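Local coordinates for dual specificity protein phosphatase 12 (Homo sapiens, PDB 4KI9) that removes phosphate from phosphotyrosine as well as phosphoserine and phosphothreonine residues of proteins, and dephosphorylates glucokinase in vitro, at residues T62-H67 with S96-T101; Y139-Y144 with S150-Q155; D20-A25 with A84-S89; K106-P111 with Y116-I121; P6-G11 with Q77-G82. The protein carries 2 engineered substitutions. One frame throughout, in Å; residues are numbered along the deposited sequence.

Interaction 1: residues T62-H67 with S96-T101; sequences TDLLSH and SVAIIT
Leu64 meets Ala98 and Ile99 with no flat group between them; the flat groups, His67 and Asp63, lie in the turn that presents the leucine. The imidazole of His67 has the carbonyl oxygens of Asp63 and Leu64 at its edge, in plane, and His67 ND1 makes a weak hydrogen bond to Asp63 O at 3.2 Å. The two oxygens of the Asp63 carboxylate are met differently. Ser66 N reaches Asp63 OD1 at 3.0 Å from above the carboxylate plane, 36° out of it, an Asx motif, whereas Ser66 OG donates to Asp63 OD2 on the syn side. Arg157 adds a salt bridge at OD2 and Tyr156 a hydrogen bond at OD1, so each oxygen has two partners and the group is unlikely to rotate.

Across the contact one methyl of the leucine does the touching: Leu64 CD1 packs 3.8 Å from Ala98 CB and 4.2 Å from Ile99 CD1. The isoleucine reaches it through its tip, since chi1 of -65° and chi2 of -55° bend CD1 toward the loop. Phe132 touches Leu64, and all three residues are buried. Helix 95-108 begins at Arg95, the last of the substrate-binding residues, and the Leu64 side chain lies about 5 Å from that of Arg95; this places the contact close to the phosphate pocket of the protein tyrosine phosphatase fold, where the loop between strand 50-55 and helix 68-80 packs on that helix.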
# COMPACT_ATOMS: atom_id res chain seq x y z
N THR A 62 -6.36 -12.73 -2.14
CA THR A 62 -5.95 -12.04 -0.92
C THR A 62 -6.83 -10.83 -0.67
O THR A 62 -7.04 -10.02 -1.58
CB THR A 62 -4.48 -11.60 -0.96
OG1 THR A 62 -3.63 -12.76 -1.04
CG2 THR A 62 -4.12 -10.81 0.28
N ASP A 63 -7.35 -10.71 0.54
CA ASP A 63 -8.14 -9.54 0.91
C ASP A 63 -7.23 -8.44 1.44
O ASP A 63 -6.91 -8.41 2.64
CB ASP A 63 -9.19 -9.92 1.96
CG ASP A 63 -10.01 -8.72 2.43
OD1 ASP A 63 -9.92 -7.64 1.81
OD2 ASP A 63 -10.78 -8.86 3.40
N LEU A 64 -6.81 -7.54 0.56
CA LEU A 64 -6.10 -6.34 0.96
C LEU A 64 -7.09 -5.24 1.35
O LEU A 64 -6.80 -4.40 2.22
CB LEU A 64 -5.23 -5.82 -0.18
CG LEU A 64 -3.75 -6.17 -0.24
CD1 LEU A 64 -3.08 -5.18 -1.15
CD2 LEU A 64 -3.10 -6.15 1.14
N LEU A 65 -8.25 -5.25 0.70
CA LEU A 65 -9.26 -4.20 0.88
C LEU A 65 -9.56 -3.89 2.35
O LEU A 65 -9.64 -2.72 2.73
CB LEU A 65 -10.57 -4.59 0.16
CG LEU A 65 -11.76 -3.63 0.30
CD1 LEU A 65 -11.39 -2.22 -0.15
CD2 LEU A 65 -12.94 -4.13 -0.54
N SER A 66 -9.71 -4.93 3.16
CA SER A 66 -10.08 -4.79 4.56
C SER A 66 -9.00 -4.09 5.38
O SER A 66 -9.29 -3.52 6.43
CB SER A 66 -10.40 -6.16 5.17
OG SER A 66 -11.55 -6.73 4.54
N HIS A 67 -7.76 -4.11 4.89
CA HIS A 67 -6.61 -3.49 5.58
C HIS A 67 -6.22 -2.10 5.09
O HIS A 67 -5.29 -1.48 5.63
CB HIS A 67 -5.39 -4.41 5.49
CG HIS A 67 -5.64 -5.78 6.03
ND1 HIS A 67 -6.15 -6.80 5.26
CD2 HIS A 67 -5.51 -6.28 7.28
CE1 HIS A 67 -6.28 -7.88 6.01
NE2 HIS A 67 -5.90 -7.59 7.24
N SER A 96 2.77 -3.79 -2.64
CA SER A 96 3.18 -2.46 -2.21
C SER A 96 2.58 -1.41 -3.15
O SER A 96 2.15 -0.34 -2.71
CB SER A 96 4.70 -2.37 -2.22
OG SER A 96 5.20 -2.77 -3.48
N VAL A 97 2.53 -1.73 -4.44
CA VAL A 97 1.90 -0.87 -5.43
C VAL A 97 0.42 -0.60 -5.13
O VAL A 97 -0.04 0.53 -5.22
CB VAL A 97 2.05 -1.47 -6.86
CG1 VAL A 97 1.17 -0.75 -7.85
CG2 VAL A 97 3.52 -1.40 -7.30
N ALA A 98 -0.32 -1.64 -4.76
CA ALA A 98 -1.72 -1.47 -4.35
C ALA A 98 -1.87 -0.54 -3.13
O ALA A 98 -2.75 0.34 -3.10
CB ALA A 98 -2.35 -2.83 -4.06
N ILE A 99 -1.00 -0.71 -2.14
CA ILE A 99 -1.07 0.13 -0.94
C ILE A 99 -0.78 1.59 -1.28
O ILE A 99 -1.49 2.49 -0.82
CB ILE A 99 -0.08 -0.35 0.15
CG1 ILE A 99 -0.47 -1.73 0.67
CG2 ILE A 99 -0.01 0.64 1.31
CD1 ILE A 99 -1.90 -1.83 1.18
N ILE A 100 0.27 1.83 -2.05
CA ILE A 100 0.59 3.21 -2.45
C ILE A 100 -0.58 3.83 -3.21
O ILE A 100 -0.97 4.97 -2.95
CB ILE A 100 1.85 3.25 -3.34
CG1 ILE A 100 3.07 2.84 -2.52
CG2 ILE A 100 2.06 4.66 -3.90
CD1 ILE A 100 3.39 3.83 -1.41
N THR A 101 -1.14 3.07 -4.15
CA THR A 101 -2.26 3.55 -4.94
C THR A 101 -3.43 3.93 -4.03
O THR A 101 -4.03 5.00 -4.19
CB THR A 101 -2.70 2.53 -6.00
OG1 THR A 101 -1.58 2.18 -6.82
CG2 THR A 101 -3.81 3.12 -6.90

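Interaction 2: residues Y139-Y144 with S150-Q155; sequences YQAMGY and SAIYKQ
Met142 carries this contact with two neighbouring atoms. Its sulfur lies 3.5 Å from Ser150 OG, and the same Met142 SD is 3.9 Å from Tyr153 CB; one atom back along the chain, Met142 CG packs 3.9 Å from Ile152 CG2. Beside it, Ala141 CB meets Ile152 CD1 at 3.8 Å, so the isoleucine offers one branch to each of two successive residues. The methionine chain is extended at chi2 and bends at chi3 (-70°), turning its terminal methyl away from the serine to pack on Leu65.

The next shell fixes the two backbones. Gly143, with positive phi, ends helix 130-141 in a Schellman motif, closed by Gly143 N to Gln140 O and by Tyr144 N to Tyr139 O. On the other side Ser150 is the N-cap of helix 151-160: its OG accepts from Tyr153 N at 3.1 Å (N-H...O angle 158°), while donating to Asp147 O. Farther out, the hydroxyl of Tyr153 is hydrogen-bonded to Ser66. Without the hydroxyl, as with an alanine here, Tyr153 N would probably lose its capping acceptor, Asp147 O its donor, and a gap would open beside the methionine sulfur.

No hydrogen bond crosses between the segments. The serine oxygen is engaged by two backbone groups, Tyr153 N and Asp147 O, and faces the sulfur as a van der Waals neighbour in an otherwise apolar helix-to-helix seam.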
# COMPACT_ATOMS: atom_id res chain seq x y z
N TYR A 139 -12.99 0.14 -3.11
CA TYR A 139 -12.54 1.20 -2.21
C TYR A 139 -13.03 2.58 -2.66
O TYR A 139 -13.60 3.33 -1.87
CB TYR A 139 -11.01 1.18 -2.14
CG TYR A 139 -10.36 1.91 -0.97
CD1 TYR A 139 -10.73 1.64 0.35
CD2 TYR A 139 -9.31 2.79 -1.19
CE1 TYR A 139 -10.09 2.27 1.42
CE2 TYR A 139 -8.66 3.44 -0.13
CZ TYR A 139 -9.06 3.16 1.17
OH TYR A 139 -8.42 3.78 2.22
N GLN A 140 -12.82 2.91 -3.93
CA GLN A 140 -13.35 4.15 -4.51
C GLN A 140 -14.89 4.19 -4.43
O GLN A 140 -15.47 5.17 -3.95
CB GLN A 140 -12.91 4.28 -5.98
CG GLN A 140 -13.50 5.49 -6.73
CD GLN A 140 -13.05 5.54 -8.18
OE1 GLN A 140 -12.04 4.95 -8.55
NE2 GLN A 140 -13.81 6.26 -9.01
N ALA A 141 -15.53 3.12 -4.87
CA ALA A 141 -16.99 3.05 -4.86
C ALA A 141 -17.56 3.25 -3.46
O ALA A 141 -18.67 3.76 -3.31
CB ALA A 141 -17.48 1.73 -5.46
N MET A 142 -16.81 2.87 -2.43
CA MET A 142 -17.23 3.09 -1.04
C MET A 142 -16.89 4.50 -0.51
O MET A 142 -17.20 4.84 0.63
CB MET A 142 -16.62 2.02 -0.11
CG MET A 142 -17.22 0.61 -0.27
SD MET A 142 -16.56 -0.59 0.94
CE MET A 142 -14.88 -0.76 0.33
N GLY A 143 -16.27 5.32 -1.34
CA GLY A 143 -15.93 6.67 -0.92
C GLY A 143 -14.53 6.77 -0.36
O GLY A 143 -14.26 7.63 0.49
N TYR A 144 -13.64 5.92 -0.85
CA TYR A 144 -12.25 5.85 -0.39
C TYR A 144 -12.20 5.53 1.09
O TYR A 144 -11.47 6.16 1.86
CB TYR A 144 -11.48 7.15 -0.69
CG TYR A 144 -11.60 7.58 -2.13
CD1 TYR A 144 -10.96 6.88 -3.14
CD2 TYR A 144 -12.37 8.69 -2.49
CE1 TYR A 144 -11.08 7.28 -4.47
CE2 TYR A 144 -12.50 9.09 -3.81
CZ TYR A 144 -11.85 8.38 -4.79
OH TYR A 144 -11.96 8.77 -6.11
N SER A 150 -21.50 -1.16 4.51
CA SER A 150 -22.02 -0.98 3.16
C SER A 150 -22.38 -2.32 2.54
O SER A 150 -21.86 -3.37 2.92
CB SER A 150 -21.02 -0.23 2.27
OG SER A 150 -19.88 -1.02 2.01
N ALA A 151 -23.31 -2.29 1.59
CA ALA A 151 -23.69 -3.48 0.86
C ALA A 151 -22.54 -3.94 -0.01
O ALA A 151 -22.37 -5.14 -0.25
CB ALA A 151 -24.95 -3.23 0.01
N ILE A 152 -21.74 -2.99 -0.50
CA ILE A 152 -20.57 -3.32 -1.31
C ILE A 152 -19.57 -4.17 -0.51
O ILE A 152 -19.08 -5.19 -1.01
CB ILE A 152 -19.85 -2.06 -1.84
CG1 ILE A 152 -20.65 -1.40 -2.95
CG2 ILE A 152 -18.45 -2.40 -2.38
CD1 ILE A 152 -20.08 -0.09 -3.37
N TYR A 153 -19.29 -3.77 0.72
CA TYR A 153 -18.35 -4.51 1.55
C TYR A 153 -18.90 -5.88 1.94
O TYR A 153 -18.19 -6.88 1.92
CB TYR A 153 -17.96 -3.73 2.83
CG TYR A 153 -16.86 -4.44 3.61
CD1 TYR A 153 -17.15 -5.15 4.76
CD2 TYR A 153 -15.55 -4.43 3.15
CE1 TYR A 153 -16.15 -5.81 5.46
CE2 TYR A 153 -14.54 -5.10 3.84
CZ TYR A 153 -14.84 -5.78 5.00
OH TYR A 153 -13.85 -6.46 5.68
N LYS A 154 -20.18 -5.92 2.31
CA LYS A 154 -20.77 -7.18 2.72
C LYS A 154 -20.75 -8.19 1.57
O LYS A 154 -20.39 -9.34 1.77
CB LYS A 154 -22.18 -6.98 3.27
CG LYS A 154 -22.20 -6.24 4.60
CD LYS A 154 -23.59 -5.77 4.97
CE LYS A 154 -23.56 -5.00 6.28
NZ LYS A 154 -24.84 -4.29 6.54
N GLN A 155 -21.12 -7.74 0.37
CA GLN A 155 -21.13 -8.65 -0.78
C GLN A 155 -19.72 -9.15 -1.08
O GLN A 155 -19.51 -10.32 -1.37
CB GLN A 155 -21.73 -7.97 -2.02
CG GLN A 155 -21.87 -8.90 -3.19
CD GLN A 155 -22.94 -9.95 -2.97
OE1 GLN A 155 -23.80 -9.81 -2.10
NE2 GLN A 155 -22.89 -11.03 -3.75

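Interaction 3: residues D20-A25 with A84-S89; sequences DHLREA and AVLVHS. Engineered in segment 84-89: Ser89 (natural residue Cys). With PO4 (phosphate ion), chain B.
A main-chain oxygen, not a side chain, forms half of this contact: Ala25 O, from helix 19-25, rests 3.7 Å from the methyl Ala84 CB, a plain van der Waals contact. The other half is methyl on methyl. Leu22 CD1 meets Leu86 CD2 at 3.7 Å, the two side chains crossing at about a right angle. Leu86 has its CG anti to the backbone N (chi1 172°), and Leu22, held at an unusual chi1 of -119°, swings its end in from the flank. Met1 touches Leu22, Ala25 and Leu86, and so shares the seam between helix and sheet.

The far end of the strand enters the active site. His88 ND1 donates to Ser89 O at 3.1 Å, tilted from the carbonyl plane, while NE2 is bonded to Thr32. Ser89 is an engineered replacement for the cysteine predicted to form the phosphocysteine intermediate; its OG donates to phosphate O3 at 2.7 Å. Backbone nitrogens of Ala91, Val93 and Ser94 and Arg95 NE complete the grip on the ion, as expected for the HCX5R phosphate-binding loop of this family. No hydrogen bond crosses between helix and strand; they meet by van der Waals contact, while the polar bonds described here lie at His88 and Ser89, at the phosphate.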
# COMPACT_ATOMS: atom_id res chain seq x y z
N ASP A 20 21.21 1.35 4.01
CA ASP A 20 21.99 2.57 3.83
C ASP A 20 21.19 3.62 3.06
O ASP A 20 21.08 4.76 3.49
CB ASP A 20 23.33 2.28 3.15
CG ASP A 20 24.47 2.14 4.13
OD1 ASP A 20 25.61 2.54 3.79
OD2 ASP A 20 24.24 1.64 5.26
N HIS A 21 20.64 3.21 1.92
CA HIS A 21 19.75 4.08 1.15
C HIS A 21 18.54 4.47 2.01
O HIS A 21 17.98 5.55 1.86
CB HIS A 21 19.28 3.39 -0.13
CG HIS A 21 20.28 3.44 -1.25
ND1 HIS A 21 21.52 2.86 -1.16
CD2 HIS A 21 20.21 3.99 -2.48
CE1 HIS A 21 22.18 3.06 -2.29
NE2 HIS A 21 21.40 3.74 -3.11
N LEU A 22 18.16 3.57 2.92
CA LEU A 22 17.08 3.84 3.86
C LEU A 22 17.49 4.98 4.78
O LEU A 22 16.76 5.97 4.93
CB LEU A 22 16.76 2.60 4.68
CG LEU A 22 15.33 2.08 4.51
CD1 LEU A 22 15.04 1.80 3.04
CD2 LEU A 22 15.11 0.83 5.34
N ARG A 23 18.66 4.83 5.39
CA ARG A 23 19.21 5.85 6.28
C ARG A 23 19.39 7.17 5.54
O ARG A 23 19.09 8.24 6.08
CB ARG A 23 20.54 5.38 6.86
CG ARG A 23 21.26 6.41 7.72
CD ARG A 23 22.78 6.22 7.67
NE ARG A 23 23.18 4.96 8.28
CZ ARG A 23 24.10 4.14 7.77
NH1 ARG A 23 24.70 4.45 6.62
NH2 ARG A 23 24.41 3.01 8.39
N GLU A 24 19.86 7.11 4.30
CA GLU A 24 20.12 8.31 3.52
C GLU A 24 18.84 9.03 3.10
O GLU A 24 18.84 10.25 2.93
CB GLU A 24 20.97 7.99 2.29
CG GLU A 24 22.39 7.56 2.63
CD GLU A 24 23.37 7.82 1.49
OE1 GLU A 24 22.91 8.23 0.41
OE2 GLU A 24 24.58 7.63 1.69
N ALA A 25 17.75 8.28 2.94
CA ALA A 25 16.45 8.87 2.65
C ALA A 25 15.76 9.31 3.94
O ALA A 25 14.69 9.93 3.91
CB ALA A 25 15.58 7.87 1.91
N ALA A 84 9.74 10.19 6.84
CA ALA A 84 9.78 9.53 5.52
C ALA A 84 9.36 8.08 5.66
O ALA A 84 9.76 7.39 6.61
CB ALA A 84 11.17 9.62 4.91
N VAL A 85 8.58 7.62 4.69
CA VAL A 85 7.94 6.30 4.74
C VAL A 85 8.38 5.39 3.59
O VAL A 85 8.45 5.82 2.43
CB VAL A 85 6.40 6.46 4.67
CG1 VAL A 85 5.72 5.10 4.57
CG2 VAL A 85 5.90 7.22 5.86
N LEU A 86 8.67 4.13 3.90
CA LEU A 86 8.87 3.11 2.88
C LEU A 86 7.72 2.11 2.94
O LEU A 86 7.39 1.61 4.02
CB LEU A 86 10.19 2.36 3.13
CG LEU A 86 10.40 1.13 2.22
CD1 LEU A 86 10.50 1.52 0.74
CD2 LEU A 86 11.63 0.32 2.66
N VAL A 87 7.09 1.85 1.80
CA VAL A 87 6.11 0.77 1.70
C VAL A 87 6.74 -0.29 0.82
O VAL A 87 7.11 -0.01 -0.32
CB VAL A 87 4.80 1.21 1.01
CG1 VAL A 87 3.85 0.03 0.88
CG2 VAL A 87 4.15 2.35 1.79
N HIS A 88 6.91 -1.50 1.34
CA HIS A 88 7.56 -2.53 0.52
C HIS A 88 6.84 -3.88 0.54
O HIS A 88 6.19 -4.24 1.53
CB HIS A 88 9.02 -2.73 0.94
CG HIS A 88 9.19 -3.59 2.16
ND1 HIS A 88 9.44 -4.94 2.09
CD2 HIS A 88 9.12 -3.29 3.48
CE1 HIS A 88 9.53 -5.43 3.32
NE2 HIS A 88 9.34 -4.45 4.18
N SER A 89 6.98 -4.60 -0.57
CA SER A 89 6.54 -5.98 -0.68
C SER A 89 7.77 -6.85 -0.99
O SER A 89 8.88 -6.52 -0.57
CB SER A 89 5.49 -6.10 -1.79
OG SER A 89 5.88 -5.39 -2.95
P PO4 B . 4.78 -8.20 -4.87
O1 PO4 B . 5.81 -8.92 -4.02
O2 PO4 B . 3.44 -8.24 -4.20
O3 PO4 B . 5.22 -6.78 -5.13
O4 PO4 B . 4.64 -8.92 -6.19

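Interaction 4: residues K106-P111 with Y116-I121; sequences KTDQLP and YEKLQI
Methyl against ammonium is the closest meeting: Leu110 CD1 lies 3.5 Å from Lys118 NZ, with the two side chains crossing at about a right angle. NZ is the closest atom of the lysine, with its last methylenes, CE and CD, only a little farther from Leu110 CD1. Lys118 gets there by leaving its helix with CG beside the backbone N (chi1 -81°) and then running fully extended, every later torsion near 180°, so that its nitrogen reaches Leu110 in the connecting turn.

The segments belong to two consecutive helices of the phosphatase domain, 95-108 and 112-122, joined by a short turn. Gln109 leaves the first helix with positive phi, and Pro111 takes the N-cap position of the second. The regular bond from Gln120 N to Tyr116 O, 2.9 Å, belongs to the helix from which the lysine projects.

The electrostatic component is loose. Asp108 OD1 stands 4.2 Å from Lys118 NZ, beyond a salt bridge, and the attraction between the opposite charges is likely to be weakened because both residues are exposed to solvent. Stronger polar ties of the same helices run elsewhere: Lys106 forms a salt bridge with Asp69, and the hydroxyl of Tyr116 is hydrogen-bonded to Met128 N.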
# COMPACT_ATOMS: atom_id res chain seq x y z
N LYS A 106 -6.96 7.91 -1.48
CA LYS A 106 -7.66 8.47 -0.33
C LYS A 106 -7.22 9.89 0.00
O LYS A 106 -8.06 10.76 0.23
CB LYS A 106 -7.52 7.55 0.89
CG LYS A 106 -8.41 7.96 2.05
CD LYS A 106 -8.39 6.95 3.19
CE LYS A 106 -9.52 7.25 4.17
NZ LYS A 106 -9.77 6.15 5.13
N THR A 107 -5.91 10.15 0.01
CA THR A 107 -5.42 11.49 0.35
C THR A 107 -5.85 12.54 -0.68
O THR A 107 -6.30 13.63 -0.31
CB THR A 107 -3.89 11.55 0.55
OG1 THR A 107 -3.22 11.02 -0.60
CG2 THR A 107 -3.48 10.76 1.79
N ASP A 108 -5.73 12.20 -1.95
CA ASP A 108 -6.07 13.13 -3.02
C ASP A 108 -7.52 13.03 -3.50
O ASP A 108 -7.95 13.81 -4.36
CB ASP A 108 -5.15 12.91 -4.23
CG ASP A 108 -3.70 13.19 -3.91
OD1 ASP A 108 -2.83 12.77 -4.71
OD2 ASP A 108 -3.42 13.82 -2.88
N GLN A 109 -8.28 12.08 -2.95
CA GLN A 109 -9.64 11.81 -3.42
C GLN A 109 -9.60 11.61 -4.93
O GLN A 109 -10.31 12.29 -5.67
CB GLN A 109 -10.59 12.96 -3.07
CG GLN A 109 -10.57 13.35 -1.60
CD GLN A 109 -11.87 13.04 -0.90
OE1 GLN A 109 -12.43 11.95 -1.06
NE2 GLN A 109 -12.36 13.99 -0.12
N LEU A 110 -8.74 10.70 -5.37
CA LEU A 110 -8.50 10.47 -6.80
C LEU A 110 -9.04 9.11 -7.19
O LEU A 110 -8.79 8.13 -6.48
CB LEU A 110 -6.99 10.43 -7.05
CG LEU A 110 -6.17 11.54 -7.67
CD1 LEU A 110 -4.78 10.99 -7.94
CD2 LEU A 110 -6.80 12.05 -8.96
N PRO A 111 -9.75 9.01 -8.32
CA PRO A 111 -10.20 7.70 -8.79
C PRO A 111 -9.05 6.71 -9.01
O PRO A 111 -7.92 7.12 -9.30
CB PRO A 111 -10.89 8.02 -10.13
CG PRO A 111 -11.37 9.41 -9.96
CD PRO A 111 -10.34 10.11 -9.11
N TYR A 116 -3.40 5.05 -10.15
CA TYR A 116 -2.58 3.95 -10.61
C TYR A 116 -1.75 4.40 -11.82
O TYR A 116 -0.60 4.00 -11.99
CB TYR A 116 -3.48 2.77 -10.97
CG TYR A 116 -2.76 1.46 -11.21
CD1 TYR A 116 -1.52 1.20 -10.65
CD2 TYR A 116 -3.34 0.49 -12.02
CE1 TYR A 116 -0.87 -0.01 -10.89
CE2 TYR A 116 -2.70 -0.71 -12.25
CZ TYR A 116 -1.47 -0.96 -11.68
OH TYR A 116 -0.86 -2.16 -11.94
N GLU A 117 -2.35 5.26 -12.65
CA GLU A 117 -1.67 5.81 -13.82
C GLU A 117 -0.41 6.58 -13.39
O GLU A 117 0.63 6.49 -14.04
CB GLU A 117 -2.63 6.71 -14.60
CG GLU A 117 -2.02 7.47 -15.76
CD GLU A 117 -2.96 8.54 -16.28
OE1 GLU A 117 -4.16 8.25 -16.45
OE2 GLU A 117 -2.50 9.68 -16.52
N LYS A 118 -0.52 7.31 -12.29
CA LYS A 118 0.62 8.05 -11.75
C LYS A 118 1.77 7.12 -11.36
O LYS A 118 2.93 7.42 -11.63
CB LYS A 118 0.20 8.88 -10.54
CG LYS A 118 -0.47 10.19 -10.89
CD LYS A 118 -0.86 10.96 -9.63
CE LYS A 118 -1.31 12.37 -9.97
NZ LYS A 118 -2.05 13.03 -8.85
N LEU A 119 1.44 6.01 -10.72
CA LEU A 119 2.45 5.05 -10.31
C LEU A 119 3.11 4.37 -11.50
O LEU A 119 4.31 4.10 -11.50
CB LEU A 119 1.84 3.97 -9.42
CG LEU A 119 2.02 4.12 -7.92
CD1 LEU A 119 1.65 2.83 -7.23
CD2 LEU A 119 3.45 4.51 -7.61
N GLN A 120 2.30 4.04 -12.50
CA GLN A 120 2.80 3.33 -13.67
C GLN A 120 3.74 4.20 -14.51
O GLN A 120 4.67 3.69 -15.12
CB GLN A 120 1.65 2.76 -14.51
CG GLN A 120 0.83 1.74 -13.75
CD GLN A 120 -0.00 0.85 -14.64
OE1 GLN A 120 0.26 -0.34 -14.77
NE2 GLN A 120 -1.03 1.43 -15.25
N ILE A 121 3.48 5.50 -14.52
CA ILE A 121 4.41 6.45 -15.12
C ILE A 121 5.76 6.36 -14.41
O ILE A 121 6.80 6.30 -15.05
CB ILE A 121 3.88 7.89 -15.03
CG1 ILE A 121 2.83 8.15 -16.11
CG2 ILE A 121 5.01 8.90 -15.17
CD1 ILE A 121 2.24 9.55 -16.07

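Interaction 5: residues P6-G11 with Q77-G82; sequences PGLYFG and QARAEG
Gly7 turns the chain into strand 8-11 with positive phi, 81°, and this bare turn lies against Arg79 in the last part of helix 68-80. The setting is the helix-to-sheet interface of the phosphatase's alpha/beta fold: helix 68-80 leads into strand 84-88, the parallel neighbour of strand 8-11.

The guanidinium of Arg79 lays one face on the backbone, with Gly7 CA 3.7 Å above its plane and over the centre. Pro6 O approaches the same face and comes 3.3 Å from Arg79 NH1, at an angle too poor for a hydrogen bond. Likewise Gly7 O is 3.2 Å from Arg79 NE without being bonded; the N-H of NE is used by Arg83 O. Bends at chi2 (-94°) and chi3 (53°) fold the arginine back so that its flat end can lie over the turn. Gly7, with no side chain, leaves the arginine room: a CB would fall 2.5 Å from Arg79 NH2. Replacing Arg79 with an alanine would probably uncover the glycine turn and leave Arg83 O without its guanidinium donor. Farther up the side chain, Arg79 CD touches Leu8 CB at 4.2 Å.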
# COMPACT_ATOMS: atom_id res chain seq x y z
N PRO A 6 7.52 13.55 -2.24
CA PRO A 6 8.53 13.73 -1.18
C PRO A 6 8.19 13.03 0.14
O PRO A 6 7.07 13.15 0.64
CB PRO A 6 8.63 15.25 -1.02
CG PRO A 6 7.48 15.83 -1.79
CD PRO A 6 7.12 14.83 -2.85
N GLY A 7 9.15 12.27 0.67
CA GLY A 7 8.96 11.54 1.92
C GLY A 7 8.21 10.23 1.78
O GLY A 7 7.92 9.57 2.77
N LEU A 8 7.90 9.82 0.56
CA LEU A 8 7.12 8.59 0.37
C LEU A 8 7.73 7.69 -0.71
O LEU A 8 7.80 8.06 -1.89
CB LEU A 8 5.66 8.94 0.03
CG LEU A 8 4.51 7.97 0.34
CD1 LEU A 8 3.58 7.85 -0.85
CD2 LEU A 8 4.94 6.60 0.85
N TYR A 9 8.16 6.51 -0.30
CA TYR A 9 8.92 5.60 -1.16
C TYR A 9 8.26 4.23 -1.21
O TYR A 9 7.57 3.84 -0.27
CB TYR A 9 10.36 5.45 -0.65
CG TYR A 9 11.16 6.75 -0.57
CD1 TYR A 9 10.98 7.65 0.47
CD2 TYR A 9 12.12 7.04 -1.53
CE1 TYR A 9 11.73 8.83 0.55
CE2 TYR A 9 12.86 8.21 -1.48
CZ TYR A 9 12.67 9.09 -0.44
OH TYR A 9 13.42 10.24 -0.40
N PHE A 10 8.46 3.51 -2.31
CA PHE A 10 8.06 2.11 -2.36
C PHE A 10 9.11 1.27 -3.07
O PHE A 10 9.91 1.78 -3.85
CB PHE A 10 6.66 1.93 -2.99
CG PHE A 10 6.65 1.92 -4.49
CD1 PHE A 10 6.61 3.11 -5.21
CD2 PHE A 10 6.65 0.73 -5.20
CE1 PHE A 10 6.59 3.11 -6.60
CE2 PHE A 10 6.63 0.72 -6.60
CZ PHE A 10 6.60 1.91 -7.29
N GLY A 11 9.12 -0.03 -2.79
CA GLY A 11 10.12 -0.91 -3.38
C GLY A 11 9.88 -2.36 -3.00
O GLY A 11 8.84 -2.69 -2.44
N GLN A 77 -0.26 9.24 9.02
CA GLN A 77 0.21 9.74 10.32
C GLN A 77 1.72 9.98 10.32
O GLN A 77 2.21 10.98 10.86
CB GLN A 77 -0.18 8.78 11.46
CG GLN A 77 0.19 9.32 12.85
CD GLN A 77 -0.36 8.47 13.99
OE1 GLN A 77 -1.27 7.66 13.79
NE2 GLN A 77 0.18 8.67 15.18
N ALA A 78 2.47 9.04 9.74
CA ALA A 78 3.91 9.21 9.63
C ALA A 78 4.26 10.46 8.83
O ALA A 78 5.09 11.26 9.25
CB ALA A 78 4.55 7.97 9.00
N ARG A 79 3.63 10.63 7.67
CA ARG A 79 3.90 11.79 6.82
C ARG A 79 3.41 13.07 7.51
O ARG A 79 4.08 14.10 7.46
CB ARG A 79 3.23 11.62 5.44
CG ARG A 79 3.75 10.43 4.63
CD ARG A 79 4.87 10.82 3.67
NE ARG A 79 5.93 11.52 4.35
CZ ARG A 79 6.18 12.82 4.25
NH1 ARG A 79 5.45 13.58 3.45
NH2 ARG A 79 7.17 13.34 4.95
N ALA A 80 2.27 13.00 8.19
CA ALA A 80 1.80 14.21 8.88
C ALA A 80 2.78 14.64 9.97
O ALA A 80 2.85 15.82 10.34
CB ALA A 80 0.42 13.99 9.47
N GLU A 81 3.55 13.67 10.47
CA GLU A 81 4.53 13.93 11.52
C GLU A 81 5.90 14.29 10.94
O GLU A 81 6.86 14.50 11.69
CB GLU A 81 4.65 12.71 12.44
CG GLU A 81 4.23 12.96 13.86
CD GLU A 81 2.74 13.09 14.03
OE1 GLU A 81 2.30 13.61 15.08
OE2 GLU A 81 2.00 12.67 13.11
N GLY A 82 6.00 14.38 9.62
CA GLY A 82 7.26 14.70 8.97
C GLY A 82 8.24 13.54 8.85
O GLY A 82 9.44 13.76 8.68

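Interactions 3 and 5 meet in the central sheet, their centres 9 Å apart, where Val85 N bonds to Gly7 O and Tyr9 N to Val85 O, each at 2.8 Å. From strand 84-88 the chain passes through the phosphate-binding loop into the helix of interaction 1; Ser96 OG lies 2.8 Å from the engineered Ser89 OG, a probable hydrogen bond beside the bound phosphate. Interaction 4 uses the later part of that helix and touches interaction 1 through Leu119 and Tyr116. Interaction 2 lies remote from interaction 3, about 32 Å between centres, yet it joins interaction 1 through Tyr153 and through packing of Leu65 CD1 on Met142 CE (3.8 Å).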